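Long-range contact in UDP-N-Acetylenolpyruvylglucosamine Reductase (Thermus caldophilus, PDB 2GQT), which catalyses the NADPH-dependent, FAD-assisted reduction of UDP-N-acetylenolpyruvylglucosamine to UDP-N-acetylmuramate, a step in building bacterial cell-wall peptidoglycan: residues A[199-204]-A[260-265]. Numbering follows the deposited sequence.
With FAD (flavin-adenine dinucleotide), chain C.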
loop_
_atom_site.group_PDB
_atom_site.type_symbol
_atom_site.label_atom_id
_atom_site.label_comp_id
_atom_site.label_asym_id
_atom_site.label_seq_id
_atom_site.Cartn_x
_atom_site.Cartn_y
_atom_site.Cartn_z
ATOM N N CYS A 199 -3.528 8.643 3.578
ATOM C CA CYS A 199 -3.717 9.976 3.015
ATOM C C CYS A 199 -4.528 9.909 1.715
ATOM O O CYS A 199 -4.116 9.254 0.750
ATOM C CB CYS A 199 -2.365 10.661 2.792
ATOM S SG CYS A 199 -1.497 11.157 4.316
ATOM N N ALA A 200 -5.697 10.554 1.717
ATOM C CA ALA A 200 -6.572 10.624 0.541
ATOM C C ALA A 200 -5.922 11.372 -0.606
ATOM O O ALA A 200 -5.968 10.922 -1.755
ATOM C CB ALA A 200 -7.901 11.292 0.905
ATOM N N PHE A 201 -5.320 12.512 -0.279
ATOM C CA PHE A 201 -4.820 13.448 -1.274
ATOM C C PHE A 201 -3.306 13.581 -1.248
ATOM O O PHE A 201 -2.671 13.359 -0.213
ATOM C CB PHE A 201 -5.470 14.829 -1.084
ATOM C CG PHE A 201 -6.956 14.829 -1.313
ATOM C CD1 PHE A 201 -7.844 14.814 -0.243
ATOM C CD2 PHE A 201 -7.468 14.825 -2.603
ATOM C CE1 PHE A 201 -9.220 14.794 -0.462
ATOM C CE2 PHE A 201 -8.845 14.801 -2.828
ATOM C CZ PHE A 201 -9.718 14.793 -1.755
ATOM N N LYS A 202 -2.759 13.937 -2.409
ATOM C CA LYS A 202 -1.365 14.356 -2.553
ATOM C C LYS A 202 -1.198 15.784 -2.038
ATOM O O LYS A 202 -2.155 16.554 -2.007
ATOM C CB LYS A 202 -0.966 14.349 -4.030
ATOM C CG LYS A 202 -0.917 12.984 -4.683
ATOM C CD LYS A 202 -0.519 13.106 -6.149
ATOM C CE LYS A 202 -0.169 11.756 -6.759
ATOM N NZ LYS A 202 -1.364 10.895 -6.925
ATOM N N ASN A 203 0.030 16.150 -1.683
ATOM C CA ASN A 203 0.342 17.531 -1.328
ATOM C C ASN A 203 0.764 18.359 -2.547
ATOM O O ASN A 203 1.617 17.920 -3.329
ATOM C CB ASN A 203 1.435 17.576 -0.255
ATOM C CG ASN A 203 1.010 16.929 1.052
ATOM O OD1 ASN A 203 -0.168 16.922 1.410
ATOM N ND2 ASN A 203 1.977 16.390 1.780
ATOM N N PRO A 204 0.162 19.551 -2.729
ATOM C CA PRO A 204 0.660 20.464 -3.755
ATOM C C PRO A 204 2.075 20.933 -3.408
ATOM O O PRO A 204 2.460 20.863 -2.235
ATOM C CB PRO A 204 -0.321 21.642 -3.684
ATOM C CG PRO A 204 -1.526 21.106 -3.009
ATOM C CD PRO A 204 -1.003 20.114 -2.026
ATOM N N LEU A 260 -6.760 19.612 -5.237
ATOM C CA LEU A 260 -6.003 18.450 -4.769
ATOM C C LEU A 260 -6.234 17.236 -5.662
ATOM O O LEU A 260 -7.349 17.014 -6.141
ATOM C CB LEU A 260 -6.391 18.114 -3.326
ATOM C CG LEU A 260 -6.063 19.130 -2.223
ATOM C CD1 LEU A 260 -6.667 18.702 -0.899
ATOM C CD2 LEU A 260 -4.562 19.324 -2.085
ATOM N N GLU A 261 -5.172 16.457 -5.884
ATOM C CA GLU A 261 -5.259 15.202 -6.633
ATOM C C GLU A 261 -5.255 14.032 -5.655
ATOM O O GLU A 261 -4.619 14.100 -4.600
ATOM C CB GLU A 261 -4.100 15.067 -7.639
ATOM C CG GLU A 261 -4.124 16.071 -8.804
ATOM C CD GLU A 261 -5.283 15.858 -9.775
ATOM O OE1 GLU A 261 -5.623 14.693 -10.083
ATOM O OE2 GLU A 261 -5.857 16.867 -10.245
ATOM N N LEU A 262 -5.964 12.963 -6.011
ATOM C CA LEU A 262 -6.016 11.756 -5.189
ATOM C C LEU A 262 -4.677 11.047 -5.102
ATOM O O LEU A 262 -3.974 10.896 -6.106
ATOM C CB LEU A 262 -7.039 10.769 -5.740
ATOM C CG LEU A 262 -8.497 10.922 -5.332
ATOM C CD1 LEU A 262 -9.297 9.802 -5.971
ATOM C CD2 LEU A 262 -8.651 10.895 -3.814
ATOM N N GLU A 263 -4.340 10.613 -3.897
ATOM C CA GLU A 263 -3.209 9.718 -3.674
ATOM C C GLU A 263 -3.659 8.265 -3.894
ATOM O O GLU A 263 -2.892 7.440 -4.402
ATOM C CB GLU A 263 -2.658 9.922 -2.261
ATOM C CG GLU A 263 -1.497 9.014 -1.862
ATOM C CD GLU A 263 -0.163 9.378 -2.510
ATOM O OE1 GLU A 263 -0.124 10.233 -3.413
ATOM O OE2 GLU A 263 0.864 8.783 -2.122
ATOM N N TRP A 264 -4.904 7.961 -3.525
ATOM C CA TRP A 264 -5.455 6.623 -3.740
ATOM C C TRP A 264 -5.511 6.266 -5.203
ATOM O O TRP A 264 -5.710 7.130 -6.056
ATOM C CB TRP A 264 -6.889 6.508 -3.248
ATOM C CG TRP A 264 -7.107 6.770 -1.833
ATOM C CD1 TRP A 264 -6.262 6.508 -0.796
ATOM C CD2 TRP A 264 -8.290 7.319 -1.265
ATOM N NE1 TRP A 264 -6.846 6.889 0.392
ATOM C CE2 TRP A 264 -8.099 7.379 0.128
ATOM C CE3 TRP A 264 -9.498 7.776 -1.807
ATOM C CZ2 TRP A 264 -9.065 7.888 0.987
ATOM C CZ3 TRP A 264 -10.457 8.274 -0.956
ATOM C CH2 TRP A 264 -10.240 8.319 0.428
ATOM N N GLU A 265 -5.385 4.978 -5.479
ATOM C CA GLU A 265 -5.686 4.449 -6.788
ATOM C C GLU A 265 -7.104 3.917 -6.792
ATOM O O GLU A 265 -7.506 3.200 -5.870
ATOM C CB GLU A 265 -4.726 3.325 -7.109
ATOM C CG GLU A 265 -4.963 2.680 -8.457
ATOM C CD GLU A 265 -3.960 1.592 -8.762
ATOM O OE1 GLU A 265 -2.926 1.511 -8.063
ATOM O OE2 GLU A 265 -4.209 0.822 -9.712
HETATM P PA FAD C . -2.542 -2.156 -2.428
HETATM O O1A FAD C . -3.316 -1.031 -1.882
HETATM O O2A FAD C . -3.067 -3.537 -2.336
HETATM O O5B FAD C . -2.173 -1.898 -3.950
HETATM C C5B FAD C . -1.624 -0.632 -4.335
HETATM C C4B FAD C . -1.029 -0.730 -5.722
HETATM O O4B FAD C . 0.086 -1.644 -5.681
HETATM C C3B FAD C . -1.992 -1.274 -6.787
HETATM O O3B FAD C . -1.646 -0.670 -8.035
HETATM C C2B FAD C . -1.650 -2.759 -6.805
HETATM O O2B FAD C . -1.980 -3.373 -8.050
HETATM C C1B FAD C . -0.146 -2.706 -6.640
HETATM N N9A FAD C . 0.479 -3.935 -6.109
HETATM C C8A FAD C . 0.226 -4.522 -4.928
HETATM N N7A FAD C . 1.010 -5.595 -4.800
HETATM C C5A FAD C . 1.785 -5.675 -5.888
HETATM C C6A FAD C . 2.768 -6.563 -6.340
HETATM N N6A FAD C . 3.178 -7.619 -5.625
HETATM N N1A FAD C . 3.343 -6.327 -7.537
HETATM C C2A FAD C . 2.971 -5.284 -8.293
HETATM N N3A FAD C . 2.032 -4.419 -7.918
HETATM C C4A FAD C . 1.437 -4.617 -6.726
HETATM N N1 FAD C . 1.817 5.293 2.028
HETATM C C2 FAD C . 3.051 5.902 2.104
HETATM O O2 FAD C . 3.744 6.000 1.101
HETATM N N3 FAD C . 3.493 6.430 3.314
HETATM C C4 FAD C . 2.731 6.338 4.472
HETATM O O4 FAD C . 3.161 6.809 5.530
HETATM C C4X FAD C . 1.489 5.711 4.388
HETATM N N5 FAD C . 0.687 5.607 5.522
HETATM C C5X FAD C . -0.529 4.916 5.441
HETATM C C6 FAD C . -1.294 4.757 6.597
HETATM C C7 FAD C . -2.501 4.066 6.559
HETATM C C7M FAD C . -3.318 3.893 7.846
HETATM C C8 FAD C . -2.947 3.538 5.343
HETATM C C8M FAD C . -4.279 2.777 5.279
HETATM C C9 FAD C . -2.187 3.705 4.188
HETATM C C9A FAD C . -0.974 4.393 4.220
HETATM N N10 FAD C . -0.197 4.568 3.063
HETATM C C10 FAD C . 1.042 5.196 3.167
HETATM C "C1'" FAD C . -0.665 4.125 1.723
HETATM C "C2'" FAD C . -0.343 2.648 1.447
HETATM O "O2'" FAD C . -0.086 1.940 2.676
HETATM C "C3'" FAD C . 0.869 2.476 0.530
HETATM O "O3'" FAD C . 0.601 3.077 -0.745
HETATM C "C4'" FAD C . 1.251 0.999 0.362
HETATM O "O4'" FAD C . 2.506 0.912 -0.315
HETATM C "C5'" FAD C . 0.212 0.184 -0.404
HETATM O "O5'" FAD C . 0.603 -1.186 -0.299
HETATM P P FAD C . -0.514 -2.326 -0.325
HETATM O O1P FAD C . 0.204 -3.613 -0.249
HETATM O O2P FAD C . -1.606 -2.045 0.630
HETATM O O3P FAD C . -1.030 -2.135 -1.834
HETATM O O HOH W 1 -2.735 17.298 -4.623
#
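Lys202 NZ donates to Leu262 O at 2.7 Å and makes a long salt bridge with Glu263 OE1. The lysine chain, bent at chi4 (70°), crosses the Glu263 side chain at about a right angle, with Lys202 CG 3.1 Å from Glu263 OE1. The backbones form a single non-hydrogen-bonded antiparallel pair, Phe201 with Leu262, flanked by bonds from Glu263 N to Ala200 O at 2.7 Å and from Lys202 N to Glu261 O at 2.9 Å (N-H...O 169°). One water extends the pairing, donating to Lys202 O and accepting from Glu261 N. Leu260 CD1 lies over a face of the Phe201 ring, 4.3 Å from its centroid, while Leu260 CD2 meets Pro204 CG. Ala200 CA sits 3.5 Å above the Trp264 ring plane, a CH-pi contact, with Ala200 CB against Trp264 CZ2. A serine in place of Trp264 would probably leave Ala200 without its flat platform and open a gap beside the backbone leading from Cys199, the probable proton donor. Glu265 OE1 accepts a hydrogen bond from FAD O3B, so the bridge links the Cys199 loop to the FAD pocket. Helix 244-257 packs against Phe201, Leu260, Leu262 and Trp264, helix 209-215 covers Phe201 and Leu260, and strand 51-53 touches Trp264.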